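Local coordinates for cell wall surface anchor protein (Streptococcus agalactiae, PDB 4Z1P) that probably acts as a cell-wall-anchored streptococcal adhesin of the antigen I/II family, presenting immunoglobulin-like C-terminal domains at the bacterial surface, at residues A[98-103]-A[117-122]. Numbering follows the deposited sequence.
Sequences QKLQSL and MWTAKD
Leu100 meets Met117 and Thr119 where the short helix 98-106 lies against the outer face of a five-stranded antiparallel sheet. The arrangement is consistent with the DE-variant immunoglobulin fold of antigen I/II C-terminal domains: between D (65-75) and E (137-145) the chain adds strands 85-90 and 115-120, and helix 98-106 lies in the link between these two. The whole contact buries only 106 Å², both sides summed, nearly all of it at Leu100, Met117 and Thr119. Met117 extends from the strand with CG anti to the backbone N (chi1 -178°), then bends at chi3 (66°), which turns its methyl toward the fork of Leu100. Met117 CE lies 4.1 Å from Leu100 CD1, and the two side chains meet at a slant. The other branch, CD2, approaches the methyl of Thr119, while OG1 of Thr119 makes a weak hydrogen bond to Glu86 O on strand 85-90. Arg88, Val58 and Leu96 also pack around this patch. Trp118, between the two contacting strand residues, projects to the opposite face, where it meets Leu68, Val70 and Tyr139 inside the sandwich. Gln98, Lys99 and Ser102 are exposed on the solvent side of the helix. One turn beyond Leu100 the packing loosens: Leu103 inclines tothe strand but stops short of contact, its CD2 remaining 5.6 Å from CG2 of Thr119, against 4.3 Å for CD2 of Leu100 to that same methyl.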
# COMPACT_ATOMS: atom_id res chain seq x y z
N GLN A 98 21.73 24.85 15.08
CA GLN A 98 22.29 24.25 16.30
C GLN A 98 21.26 24.33 17.43
O GLN A 98 21.11 23.40 18.23
CB GLN A 98 23.62 24.91 16.68
CG GLN A 98 24.69 24.76 15.59
CD GLN A 98 25.22 23.34 15.37
OE1 GLN A 98 25.76 22.69 16.27
NE2 GLN A 98 25.10 22.85 14.15
N LYS A 99 20.52 25.43 17.46
CA LYS A 99 19.44 25.59 18.40
C LYS A 99 18.47 24.42 18.42
O LYS A 99 18.12 23.92 19.48
CB LYS A 99 18.65 26.84 18.05
CG LYS A 99 17.68 27.24 19.17
CD LYS A 99 16.23 26.90 18.85
CE LYS A 99 15.53 27.95 17.97
NZ LYS A 99 14.82 28.99 18.79
N LEU A 100 18.00 24.04 17.25
CA LEU A 100 17.03 22.96 17.16
C LEU A 100 17.66 21.60 17.34
O LEU A 100 17.01 20.68 17.88
CB LEU A 100 16.30 23.03 15.83
CG LEU A 100 15.27 24.14 15.67
CD1 LEU A 100 14.85 24.18 14.20
CD2 LEU A 100 14.06 23.96 16.57
N GLN A 101 18.92 21.43 16.96
CA GLN A 101 19.60 20.17 17.30
C GLN A 101 19.75 20.01 18.78
O GLN A 101 19.59 18.93 19.28
CB GLN A 101 21.00 20.06 16.68
CG GLN A 101 21.03 19.97 15.20
CD GLN A 101 22.44 19.73 14.70
OE1 GLN A 101 23.16 18.83 15.18
NE2 GLN A 101 22.83 20.52 13.69
N SER A 102 20.10 21.07 19.46
CA SER A 102 20.22 21.04 20.89
C SER A 102 18.84 20.77 21.57
O SER A 102 18.74 19.99 22.57
CB SER A 102 20.83 22.32 21.42
OG SER A 102 20.95 22.13 22.82
N LEU A 103 17.80 21.41 21.05
CA LEU A 103 16.46 21.14 21.56
C LEU A 103 16.14 19.66 21.46
O LEU A 103 15.75 19.03 22.47
CB LEU A 103 15.40 21.93 20.78
CG LEU A 103 13.93 21.76 21.26
CD1 LEU A 103 13.74 22.40 22.60
CD2 LEU A 103 12.92 22.27 20.22
N MET A 117 9.46 18.04 10.79
CA MET A 117 9.21 18.60 12.05
C MET A 117 8.44 19.90 11.96
O MET A 117 8.68 20.69 11.03
CB MET A 117 10.53 18.82 12.82
CG MET A 117 10.39 19.38 14.20
SD MET A 117 11.98 19.49 15.06
CE MET A 117 12.82 20.67 14.12
N TRP A 118 7.48 20.07 12.85
CA TRP A 118 6.65 21.30 12.87
C TRP A 118 6.87 21.93 14.20
O TRP A 118 6.73 21.25 15.23
CB TRP A 118 5.16 20.94 12.70
CG TRP A 118 4.76 20.46 11.37
CD1 TRP A 118 4.27 21.24 10.32
CD2 TRP A 118 4.87 19.15 10.85
NE1 TRP A 118 4.04 20.47 9.24
CE2 TRP A 118 4.43 19.19 9.51
CE3 TRP A 118 5.33 17.96 11.38
CZ2 TRP A 118 4.37 18.06 8.72
CZ3 TRP A 118 5.22 16.83 10.62
CH2 TRP A 118 4.80 16.89 9.28
N THR A 119 7.28 23.17 14.22
CA THR A 119 7.52 23.94 15.41
C THR A 119 6.65 25.18 15.51
O THR A 119 6.31 25.86 14.44
CB THR A 119 9.00 24.43 15.42
OG1 THR A 119 9.29 25.02 14.19
CG2 THR A 119 9.94 23.28 15.64
N ALA A 120 6.22 25.51 16.72
CA ALA A 120 5.46 26.68 16.91
C ALA A 120 6.25 27.94 16.60
O ALA A 120 7.30 28.17 17.16
CB ALA A 120 4.84 26.76 18.30
N LYS A 121 5.73 28.77 15.72
CA LYS A 121 6.47 29.97 15.26
C LYS A 121 6.49 30.99 16.39
O LYS A 121 7.49 31.68 16.58
CB LYS A 121 5.78 30.60 14.00
CG LYS A 121 5.80 29.77 12.75
CD LYS A 121 5.09 30.52 11.56
CE LYS A 121 5.16 29.71 10.31
NZ LYS A 121 4.25 30.19 9.21
N ASP A 122 5.43 31.06 17.15
CA ASP A 122 5.37 32.01 18.25
C ASP A 122 4.98 31.22 19.50
O ASP A 122 3.81 30.99 19.74
CB ASP A 122 4.31 33.07 18.00
CG ASP A 122 4.25 34.12 19.10
OD1 ASP A 122 4.62 33.84 20.26
OD2 ASP A 122 3.74 35.19 18.78